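Local structure of 1-carboxybiuret hydrolase subunit AtzE (Pseudomonas sp., 6C62) at residues 214-218 against 444-448; 155-159 against 181-185; 6-11 against 63-69; 372-376 against 421-426. The protein hydrolyses 1-carboxybiuret to urea-1,3-dicarboxylate and ammonia in the atrazine degradation pathway, as a member of the amidase family. All coordinates share one frame; numbering follows the deposited sequence. Where two conformers were deposited one is given.

Interaction 1 of 4, residues 214-218 against 444-448; sequences DSVEG and GKVLQ
Gln-448 NE2 gives a nearly straight hydrogen bond (178° at the hydrogen) to Glu-217 OE1, 2.9 Å away. It reaches the syn side of the carboxylate and lies close to its plane, and the amide and carboxylate planes are only 22° apart. The other end of the same amide accepts a hydrogen bond from the main chain: Val-216 N donates to Gln-448 OE1 over 3.0 Å, tilted somewhat from the carbonyl plane. CG of Gln-448 stands anti to its own N (chi1 -166°) and the chain runs on extended, carrying the amide across to the start of helix 216-226. The helix start is capped by Ser-215, the N-cap residue, its OG accepting from Gly-218 N at 3.1 Å and donating to Asp-214 OD1, while Gln-448, from helix 437-449, occupies the N-H of Val-216. A leucine in place of Gln-448 would probably leave the Val-216 N-H without its acceptor and Glu-217 OE1 without its amide donor. Beside the amide, Val-216 CG1 packs on Lys-445 CA at 3.8 Å, and its CG2 faces Gly-444, where a beta carbon would sit tightly against it. The CE methylene of Lys-445 passes Glu-217, 3.3 Å from its OE2, while NZ makes its salt bridge with Asp-449. Trp-185 of strand 185-188 lies against both Val-216 and Gln-448.

Interaction 2 of 4, residues 155-159 against 181-185; sequences GAAIA and LCGVW
Cys-182 lays its sulfur against the backbone of Gly-155, SG standing 3.7 Å from Gly-155 C and equally far from Ala-156 N. The first torsion of Cys-182 (chi1 -72°) sets SG opposite its own carbonyl carbon and beside its N, which turns the thiol onto the peptide linking these two residues. The close approach suits a glycine, since a beta carbon there would come tightly against the sulfur. Ala-159, one helical turn further on, directs its methyl at the end of the other helix, where CB meets Cys-182 O at 3.5 Å and also touches Cys-182 CB. Val-184 supplies the second half of the contact. Its CG1, placed beside its own N by a chi1 of -58°, reaches between Ile-158 and Ala-159, lying 3.7 Å from Ile-158 CG2 and 3.8 Å from Ala-159 N. Ile-158 answers with CG2, the branch opposite its backbone N, and the two side chains cross at a slant. No hydrogen bond passes between the segments; the contact is made by dispersion and close fit. Gly-183, with a phi of 68°, is the first residue to leave helix 176-182, and the chain then carries Val-184 along the same helix that Cys-182 touches. Cys-182 O is also bound by His-141 NE2. Helix 152-159 begins within the glycine- and serine-rich run of the amidase family that holds Ser-150, and helix 176-182 comes just after Ser-174, both by similarity catalytic. Beyond the contact the chain enters strand 185-188, and Trp-185 packs on strand 411-416 and helix 216-226.

Interaction 3 of 4, residues 6-11 against 63-69; sequences IIEGIA and LPPLAGL
Ile-7 pushes its CD1 methyl against the backbone of the 63-69 loop, 3.6 Å from Pro-65 O, and touches Leu-66 CD2 at 4.1 Å. One turn along the helix, Ile-10 CD1 settles on Gly-68, 3.6 Å from its O. With a chi1 of -67° Ile-10 holds CG1 beside its own N, and CD1 ends where any side chain at Gly-68 would clash. Ile-6 CG2 meets Leu-69 CD1 at 4.1 Å, the two side chains crossing at about a right angle, and Leu-63 CD1 lies by Ala-11 CA. The one polar link is a water that donates to both Ile-7 O, at 2.9 Å, and Ala-67 O, at 2.7 Å. The loop's shape comes from two overlapping beta turns, type I from Pro-64 to Ala-67 and type II from Leu-66 to Leu-69, the latter with Gly-68 at its third position. Further out, Leu-221 of helix 216-226 backs Ile-7 and Leu-66, Val-20 of helix 17-35 backs Ile-6 and Ile-10, and Ile-53 of helix 43-58 touches Ala-67. This is apolar packing of the N-terminal helix on the pair of overlapping turns that leads into strand 70-74 of the central mixed sheet of the amidase fold.

Interaction 4 of 4, residues 372-376 against 421-426; sequences TPISA and NDGMPI
Ser-375 and Asn-421 meet hydroxyl to amide: ND2 of Asn-421 donates to Ser-375 OG at 2.8 Å, with the oxygen in the amide plane. In this conformer, one of two deposited for Ser-375, the hydroxyl in turn donates to Pro-425 O at 2.6 Å, coming from above the carbonyl plane. A chi1 of -72° holds OG beside the serine's own N, facing both partners. ND2 also bonds Met-424 O at 2.9 Å, across the type I' turn from Asn-421 to Met-424, while OD1 receives a water held by Ser-375 N. Were Asn-421 shortened to an alanine, Ser-375 OG would probably lose its donor and the turn the side-chain bond to Met-424 O. Thr-372 and Ile-426 run past each other in opposite senses, OG1 lying 3.5 Å from CG1; that hydroxyl bonds Ile-374 O and Ser-180 OG. Ile-426 CD1 abuts Ile-374 C at 3.6 Å, and Met-424, bent at chi2 and chi3, brings CE to 4.0 Å from Ala-376 CB. A second water joins Ala-376 N to Pro-425 O. With Ser-375 OG both accepting and donating, direct side-chain bonds and two waters, not backbone pairing, fix these irregular segments against each other.

How the interactions relate
Interactions 2 and 4 are buried and touch each other, Leu-181 and Pro-425 meeting across them, yet they differ in chemistry: interaction 2 is apolar packing of a helix on a helix end and the chain that follows it, whereas interaction 4 joins irregular loops through hydroxyl, amide and water. Interaction 1 is partly buried and adjoins interaction 2 through Trp-185, whose ring touches Ser-215, Gly-444 and Gln-448; its polar bonds serve a helix start. Interaction 3 is peripheral, about 33 Å from interaction 4 between centres, and mostly apolar apart from one bridging water. Helix 216-226 nevertheless ties it to interaction 1, starting in the one and packing Leu-221 on Ile-7 and Leu-66 in the other.

Interaction 1 of 4, residues 214-218 against 444-448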
loop_
_atom_site.group_PDB
_atom_site.type_symbol
_atom_site.label_atom_id
_atom_site.label_comp_id
_atom_site.label_asym_id
_atom_site.label_seq_id
_atom_site.Cartn_x
_atom_site.Cartn_y
_atom_site.Cartn_z
ATOM N N ASP A 214 23.680 -16.788 -20.270
ATOM C CA ASP A 214 24.902 -16.753 -21.066
ATOM C C ASP A 214 24.773 -16.005 -22.387
ATOM O O ASP A 214 25.749 -15.889 -23.145
ATOM C CB ASP A 214 25.380 -18.171 -21.311
ATOM C CG ASP A 214 24.471 -18.960 -22.264
ATOM O OD1 ASP A 214 23.354 -18.504 -22.708
ATOM O OD2 ASP A 214 24.871 -20.089 -22.556
ATOM N N SER A 215 23.583 -15.501 -22.675
ATOM C CA SER A 215 23.302 -14.834 -23.940
ATOM C C SER A 215 21.986 -14.111 -23.811
ATOM O O SER A 215 21.164 -14.453 -22.937
ATOM C CB SER A 215 23.188 -15.834 -25.085
ATOM O OG SER A 215 22.172 -16.773 -24.774
ATOM N N VAL A 216 21.764 -13.132 -24.682
ATOM C CA VAL A 216 20.492 -12.436 -24.653
ATOM C C VAL A 216 19.300 -13.330 -25.089
ATOM O O VAL A 216 18.172 -13.172 -24.585
ATOM C CB VAL A 216 20.592 -11.050 -25.383
ATOM C CG1 VAL A 216 20.633 -11.235 -26.875
ATOM C CG2 VAL A 216 19.391 -10.176 -24.948
ATOM N N GLU A 217 19.541 -14.300 -25.974
ATOM C CA GLU A 217 18.535 -15.290 -26.348
ATOM C C GLU A 217 18.128 -16.104 -25.143
ATOM O O GLU A 217 16.964 -16.392 -24.978
ATOM C CB GLU A 217 19.039 -16.285 -27.429
ATOM C CG GLU A 217 19.259 -15.694 -28.798
ATOM C CD GLU A 217 20.643 -15.044 -28.985
ATOM O OE1 GLU A 217 21.441 -14.852 -28.012
ATOM O OE2 GLU A 217 20.957 -14.695 -30.153
ATOM N N GLY A 218 19.119 -16.470 -24.308
ATOM C CA GLY A 218 18.855 -17.160 -23.028
ATOM C C GLY A 218 17.885 -16.397 -22.155
ATOM O O GLY A 218 16.964 -16.986 -21.604
ATOM N N GLY A 444 19.510 -5.152 -26.366
ATOM C CA GLY A 444 20.541 -6.100 -26.016
ATOM C C GLY A 444 21.067 -6.909 -27.188
ATOM O O GLY A 444 22.285 -7.140 -27.302
ATOM N N LYS A 445 20.147 -7.353 -28.026
ATOM C CA LYS A 445 20.479 -8.166 -29.181
ATOM C C LYS A 445 21.390 -7.372 -30.183
ATOM O O LYS A 445 22.358 -7.931 -30.724
ATOM C CB LYS A 445 19.212 -8.626 -29.868
ATOM C CG LYS A 445 19.434 -9.530 -31.087
ATOM C CD LYS A 445 20.311 -10.720 -30.722
ATOM C CE LYS A 445 20.035 -11.917 -31.629
ATOM N NZ LYS A 445 20.517 -11.618 -32.999
ATOM N N VAL A 446 21.111 -6.090 -30.388
ATOM C CA VAL A 446 21.994 -5.240 -31.185
ATOM C C VAL A 446 23.386 -5.151 -30.553
ATOM O O VAL A 446 24.395 -5.297 -31.269
ATOM C CB VAL A 446 21.428 -3.824 -31.400
ATOM C CG1 VAL A 446 22.486 -2.875 -32.054
ATOM C CG2 VAL A 446 20.164 -3.902 -32.240
ATOM N N LEU A 447 23.472 -4.982 -29.222
ATOM C CA LEU A 447 24.783 -4.966 -28.617
ATOM C C LEU A 447 25.513 -6.291 -28.799
ATOM O O LEU A 447 26.734 -6.309 -29.002
ATOM C CB LEU A 447 24.759 -4.548 -27.141
ATOM C CG LEU A 447 24.309 -3.119 -26.822
ATOM C CD1 LEU A 447 24.286 -2.889 -25.310
ATOM C CD2 LEU A 447 25.160 -2.041 -27.498
ATOM N N GLN A 448 24.786 -7.399 -28.672
ATOM C CA GLN A 448 25.366 -8.709 -28.833
ATOM C C GLN A 448 25.868 -8.961 -30.262
ATOM O O GLN A 448 26.974 -9.481 -30.441
ATOM C CB GLN A 448 24.377 -9.822 -28.443
ATOM C CG GLN A 448 25.066 -11.184 -28.269
ATOM C CD GLN A 448 24.093 -12.235 -27.806
ATOM O OE1 GLN A 448 23.942 -12.496 -26.625
ATOM N NE2 GLN A 448 23.407 -12.819 -28.754
#

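Interaction 2 of 4, residues 155-159 against 181-185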
loop_
_atom_site.group_PDB
_atom_site.type_symbol
_atom_site.label_atom_id
_atom_site.label_comp_id
_atom_site.label_asym_id
_atom_site.label_seq_id
_atom_site.Cartn_x
_atom_site.Cartn_y
_atom_site.Cartn_z
ATOM N N GLY A 155 25.010 -15.228 -10.744
ATOM C CA GLY A 155 25.960 -14.681 -11.721
ATOM C C GLY A 155 27.204 -15.572 -11.898
ATOM O O GLY A 155 27.656 -15.802 -13.015
ATOM N N ALA A 156 27.751 -16.052 -10.798
ATOM C CA ALA A 156 28.989 -16.849 -10.846
ATOM C C ALA A 156 28.782 -18.167 -11.532
ATOM O O ALA A 156 29.640 -18.584 -12.282
ATOM C CB ALA A 156 29.566 -17.073 -9.466
ATOM N N ALA A 157 27.656 -18.821 -11.295
ATOM C CA ALA A 157 27.428 -20.114 -11.952
ATOM C C ALA A 157 27.452 -19.988 -13.461
ATOM O O ALA A 157 27.927 -20.933 -14.143
ATOM C CB ALA A 157 26.122 -20.768 -11.507
ATOM N N ILE A 158 26.967 -18.864 -13.991
ATOM C CA ILE A 158 26.955 -18.676 -15.435
ATOM C C ILE A 158 28.367 -18.325 -15.939
ATOM O O ILE A 158 28.827 -18.945 -16.887
ATOM C CB ILE A 158 25.961 -17.619 -15.889
ATOM C CG1 ILE A 158 24.547 -18.094 -15.469
ATOM C CG2 ILE A 158 26.052 -17.395 -17.384
ATOM C CD1 ILE A 158 23.628 -16.992 -15.463
ATOM N N ALA A 159 29.093 -17.454 -15.233
ATOM C CA ALA A 159 30.393 -17.025 -15.698
ATOM C C ALA A 159 31.419 -18.173 -15.583
ATOM O O ALA A 159 32.336 -18.224 -16.338
ATOM C CB ALA A 159 30.873 -15.835 -14.953
ATOM N N LEU A 181 29.151 -7.433 -12.514
ATOM C CA LEU A 181 30.387 -7.856 -11.951
ATOM C C LEU A 181 30.929 -9.200 -12.466
ATOM O O LEU A 181 32.160 -9.327 -12.565
ATOM C CB LEU A 181 30.343 -7.811 -10.458
ATOM C CG LEU A 181 29.983 -6.475 -9.832
ATOM C CD1 LEU A 181 30.307 -6.509 -8.352
ATOM C CD2 LEU A 181 30.734 -5.337 -10.494
ATOM N N CYS A 182 30.049 -10.126 -12.844
ATOM C CA CYS A 182 30.438 -11.428 -13.412
ATOM C C CYS A 182 30.538 -11.432 -14.951
ATOM O O CYS A 182 30.987 -12.433 -15.548
ATOM C CB CYS A 182 29.496 -12.524 -12.949
ATOM S SG CYS A 182 29.726 -12.949 -11.219
ATOM N N GLY A 183 30.109 -10.364 -15.607
ATOM C CA GLY A 183 30.125 -10.354 -17.026
ATOM C C GLY A 183 29.145 -11.312 -17.674
ATOM O O GLY A 183 29.491 -11.998 -18.642
ATOM N N VAL A 184 27.891 -11.302 -17.209
ATOM C CA VAL A 184 26.880 -12.116 -17.829
ATOM C C VAL A 184 25.619 -11.269 -18.029
ATOM O O VAL A 184 25.584 -10.097 -17.644
ATOM C CB VAL A 184 26.555 -13.372 -16.984
ATOM C CG1 VAL A 184 27.807 -14.232 -16.754
ATOM C CG2 VAL A 184 25.938 -12.989 -15.630
ATOM N N TRP A 185 24.627 -11.860 -18.685
ATOM C CA TRP A 185 23.408 -11.162 -19.035
ATOM C C TRP A 185 22.409 -11.268 -17.867
ATOM O O TRP A 185 22.330 -12.297 -17.215
ATOM C CB TRP A 185 22.748 -11.739 -20.298
ATOM C CG TRP A 185 23.506 -11.479 -21.533
ATOM C CD1 TRP A 185 24.559 -12.224 -22.054
ATOM C CD2 TRP A 185 23.311 -10.397 -22.431
ATOM N NE1 TRP A 185 25.008 -11.652 -23.225
ATOM C CE2 TRP A 185 24.257 -10.537 -23.480
ATOM C CE3 TRP A 185 22.461 -9.295 -22.434
ATOM C CZ2 TRP A 185 24.360 -9.611 -24.512
ATOM C CZ3 TRP A 185 22.568 -8.395 -23.464
ATOM C CH2 TRP A 185 23.491 -8.564 -24.487
#

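Interaction 3 of 4, residues 6-11 against 63-69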
loop_
_atom_site.group_PDB
_atom_site.type_symbol
_atom_site.label_atom_id
_atom_site.label_comp_id
_atom_site.label_asym_id
_atom_site.label_seq_id
_atom_site.Cartn_x
_atom_site.Cartn_y
_atom_site.Cartn_z
ATOM N N ILE A 6 23.026 -25.500 -27.130
ATOM C CA ILE A 6 22.642 -26.609 -26.252
ATOM C C ILE A 6 21.272 -27.148 -26.592
ATOM O O ILE A 6 21.068 -28.365 -26.705
ATOM C CB ILE A 6 22.654 -26.213 -24.763
ATOM C CG1 ILE A 6 24.079 -25.967 -24.307
ATOM C CG2 ILE A 6 22.083 -27.343 -23.928
ATOM C CD1 ILE A 6 24.258 -25.097 -23.068
ATOM N N ILE A 7 20.311 -26.263 -26.699
ATOM C CA ILE A 7 18.932 -26.661 -26.997
ATOM C C ILE A 7 18.832 -27.368 -28.360
ATOM O O ILE A 7 18.109 -28.353 -28.518
ATOM C CB ILE A 7 17.995 -25.435 -26.958
ATOM C CG1 ILE A 7 17.757 -25.009 -25.504
ATOM C CG2 ILE A 7 16.643 -25.673 -27.651
ATOM C CD1 ILE A 7 17.290 -23.571 -25.396
ATOM N N GLU A 8 19.566 -26.836 -29.324
ATOM C CA GLU A 8 19.598 -27.387 -30.678
ATOM C C GLU A 8 20.213 -28.774 -30.701
ATOM O O GLU A 8 19.751 -29.640 -31.419
ATOM C CB GLU A 8 20.369 -26.395 -31.604
ATOM C CG GLU A 8 21.042 -26.970 -32.865
ATOM C CD GLU A 8 20.048 -27.517 -33.882
ATOM O OE1 GLU A 8 18.818 -27.178 -33.740
ATOM O OE2 GLU A 8 20.521 -28.254 -34.826
ATOM N N GLY A 9 21.299 -28.959 -29.948
ATOM C CA GLY A 9 21.971 -30.261 -29.818
ATOM C C GLY A 9 21.054 -31.363 -29.273
ATOM O O GLY A 9 21.111 -32.550 -29.731
ATOM N N ILE A 10 20.241 -31.013 -28.284
ATOM C CA ILE A 10 19.288 -31.979 -27.751
ATOM C C ILE A 10 18.108 -32.227 -28.683
ATOM O O ILE A 10 17.706 -33.378 -28.903
ATOM C CB ILE A 10 18.807 -31.547 -26.367
ATOM C CG1 ILE A 10 19.984 -31.628 -25.393
ATOM C CG2 ILE A 10 17.647 -32.435 -25.890
ATOM C CD1 ILE A 10 19.793 -30.810 -24.151
ATOM N N ALA A 11 17.570 -31.147 -29.252
ATOM C CA ALA A 11 16.458 -31.277 -30.209
ATOM C C ALA A 11 16.830 -32.142 -31.436
ATOM O O ALA A 11 16.089 -33.004 -31.831
ATOM C CB ALA A 11 15.949 -29.891 -30.657
ATOM N N LEU A 63 9.612 -31.218 -28.861
ATOM C CA LEU A 63 10.104 -30.869 -27.528
ATOM C C LEU A 63 9.748 -29.457 -27.131
ATOM O O LEU A 63 9.612 -28.603 -27.990
ATOM C CB LEU A 63 11.607 -31.063 -27.464
ATOM C CG LEU A 63 12.030 -32.529 -27.578
ATOM C CD1 LEU A 63 13.548 -32.580 -27.673
ATOM C CD2 LEU A 63 11.512 -33.323 -26.422
ATOM N N PRO A 64 9.592 -29.194 -25.822
ATOM C CA PRO A 64 9.303 -27.818 -25.439
ATOM C C PRO A 64 10.580 -26.922 -25.588
ATOM O O PRO A 64 11.716 -27.430 -25.853
ATOM C CB PRO A 64 8.750 -27.970 -24.011
ATOM C CG PRO A 64 9.488 -29.169 -23.509
ATOM C CD PRO A 64 9.540 -30.107 -24.685
ATOM N N PRO A 65 10.406 -25.610 -25.527
ATOM C CA PRO A 65 11.450 -24.692 -25.983
ATOM C C PRO A 65 12.732 -24.671 -25.178
ATOM O O PRO A 65 13.766 -24.229 -25.711
ATOM C CB PRO A 65 10.799 -23.312 -25.860
ATOM C CG PRO A 65 9.412 -23.577 -25.660
ATOM C CD PRO A 65 9.168 -24.921 -25.162
ATOM N N LEU A 66 12.693 -25.109 -23.932
ATOM C CA LEU A 66 13.938 -25.196 -23.127
ATOM C C LEU A 66 14.359 -26.645 -22.876
ATOM O O LEU A 66 15.089 -26.931 -21.919
ATOM C CB LEU A 66 13.753 -24.473 -21.786
ATOM C CG LEU A 66 13.455 -22.950 -21.901
ATOM C CD1 LEU A 66 13.336 -22.319 -20.533
ATOM C CD2 LEU A 66 14.503 -22.218 -22.675
ATOM N N ALA A 67 13.925 -27.574 -23.705
ATOM C CA ALA A 67 14.124 -29.004 -23.426
ATOM C C ALA A 67 15.556 -29.406 -23.218
ATOM O O ALA A 67 16.385 -29.298 -24.115
ATOM C CB ALA A 67 13.509 -29.872 -24.538
ATOM N N GLY A 68 15.855 -29.831 -22.002
ATOM C CA GLY A 68 17.159 -30.340 -21.619
ATOM C C GLY A 68 18.133 -29.299 -21.096
ATOM O O GLY A 68 19.252 -29.644 -20.736
ATOM N N LEU A 69 17.731 -28.031 -21.044
ATOM C CA LEU A 69 18.642 -26.918 -20.683
ATOM C C LEU A 69 18.878 -26.924 -19.171
ATOM O O LEU A 69 17.948 -26.832 -18.397
ATOM C CB LEU A 69 18.064 -25.582 -21.115
ATOM C CG LEU A 69 19.018 -24.388 -20.934
ATOM C CD1 LEU A 69 20.066 -24.361 -22.024
ATOM C CD2 LEU A 69 18.313 -23.080 -20.940
HETATM O O HOH W 1 15.937 -29.105 -26.783
#

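Interaction 4 of 4, residues 372-376 against 421-426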
loop_
_atom_site.group_PDB
_atom_site.type_symbol
_atom_site.label_atom_id
_atom_site.label_comp_id
_atom_site.label_asym_id
_atom_site.label_seq_id
_atom_site.Cartn_x
_atom_site.Cartn_y
_atom_site.Cartn_z
ATOM N N THR A 372 26.906 -0.719 -12.453
ATOM C CA THR A 372 27.607 -0.566 -11.184
ATOM C C THR A 372 28.620 0.569 -11.356
ATOM O O THR A 372 29.015 0.853 -12.499
ATOM C CB THR A 372 28.357 -1.870 -10.787
ATOM O OG1 THR A 372 29.142 -2.341 -11.898
ATOM C CG2 THR A 372 27.408 -2.922 -10.367
ATOM N N PRO A 373 29.001 1.253 -10.261
ATOM C CA PRO A 373 29.929 2.401 -10.370
ATOM C C PRO A 373 31.344 1.997 -10.766
ATOM O O PRO A 373 32.017 2.767 -11.426
ATOM C CB PRO A 373 29.919 3.030 -8.989
ATOM C CG PRO A 373 28.903 2.315 -8.202
ATOM C CD PRO A 373 28.534 1.048 -8.892
ATOM N N ILE A 374 31.749 0.787 -10.386
ATOM C CA ILE A 374 33.028 0.207 -10.680
ATOM C C ILE A 374 32.866 -1.324 -10.936
ATOM O O ILE A 374 31.803 -1.910 -10.650
ATOM C CB ILE A 374 33.988 0.364 -9.460
ATOM C CG1 ILE A 374 33.371 -0.234 -8.183
ATOM C CG2 ILE A 374 34.300 1.823 -9.145
ATOM C CD1 ILE A 374 34.362 -0.514 -7.089
ATOM N N SER A 375 33.927 -1.952 -11.426
ATOM C CA SER A 375 33.998 -3.413 -11.539
ATOM C C SER A 375 34.282 -4.062 -10.185
ATOM O O SER A 375 34.523 -3.358 -9.199
ATOM C CB SER A 375 35.079 -3.800 -12.546
ATOM O OG SER A 375 34.613 -3.469 -13.831
ATOM N N ALA A 376 34.298 -5.396 -10.136
ATOM C CA ALA A 376 34.308 -6.107 -8.892
ATOM C C ALA A 376 35.491 -5.745 -7.973
ATOM O O ALA A 376 36.629 -5.880 -8.385
ATOM C CB ALA A 376 34.282 -7.596 -9.139
ATOM N N ASN A 421 40.983 -1.605 -17.373
ATOM C CA ASN A 421 40.179 -2.072 -16.228
ATOM C C ASN A 421 40.550 -3.438 -15.707
ATOM O O ASN A 421 39.689 -4.153 -15.151
ATOM C CB ASN A 421 38.707 -2.010 -16.644
ATOM C CG ASN A 421 37.754 -2.108 -15.485
ATOM O OD1 ASN A 421 37.886 -1.386 -14.500
ATOM N ND2 ASN A 421 36.767 -2.966 -15.608
ATOM N N ASP A 422 41.834 -3.796 -15.868
ATOM C CA ASP A 422 42.388 -5.094 -15.388
ATOM C C ASP A 422 41.676 -6.332 -15.970
ATOM O O ASP A 422 41.619 -7.389 -15.337
ATOM C CB ASP A 422 42.403 -5.180 -13.860
ATOM C CG ASP A 422 43.245 -4.089 -13.230
ATOM O OD1 ASP A 422 42.841 -2.922 -13.377
ATOM O OD2 ASP A 422 44.293 -4.369 -12.612
ATOM N N GLY A 423 41.139 -6.193 -17.173
ATOM C CA GLY A 423 40.371 -7.259 -17.810
ATOM C C GLY A 423 39.040 -7.616 -17.155
ATOM O O GLY A 423 38.482 -8.646 -17.504
ATOM N N MET A 424 38.521 -6.794 -16.229
ATOM C CA MET A 424 37.255 -7.125 -15.532
ATOM C C MET A 424 36.056 -6.529 -16.262
ATOM O O MET A 424 36.151 -5.446 -16.882
ATOM C CB MET A 424 37.287 -6.678 -14.072
ATOM C CG MET A 424 38.297 -7.402 -13.188
ATOM S SD MET A 424 38.002 -9.172 -13.069
ATOM C CE MET A 424 36.593 -9.267 -11.963
ATOM N N PRO A 425 34.911 -7.229 -16.219
ATOM C CA PRO A 425 33.759 -6.670 -16.935
ATOM C C PRO A 425 32.993 -5.575 -16.127
ATOM O O PRO A 425 33.212 -5.386 -14.931
ATOM C CB PRO A 425 32.867 -7.893 -17.157
ATOM C CG PRO A 425 33.114 -8.712 -15.959
ATOM C CD PRO A 425 34.593 -8.510 -15.585
ATOM N N ILE A 426 32.108 -4.891 -16.828
ATOM C CA ILE A 426 31.153 -3.989 -16.217
ATOM C C ILE A 426 29.918 -3.949 -17.089
ATOM O O ILE A 426 29.999 -4.036 -18.300
ATOM C CB ILE A 426 31.785 -2.615 -15.923
ATOM C CG1 ILE A 426 31.037 -1.897 -14.823
ATOM C CG2 ILE A 426 31.857 -1.793 -17.182
ATOM C CD1 ILE A 426 31.794 -0.708 -14.270
HETATM O O HOH W 2 36.165 -0.264 -12.422
HETATM O O HOH W 3 33.713 -6.929 -12.714
#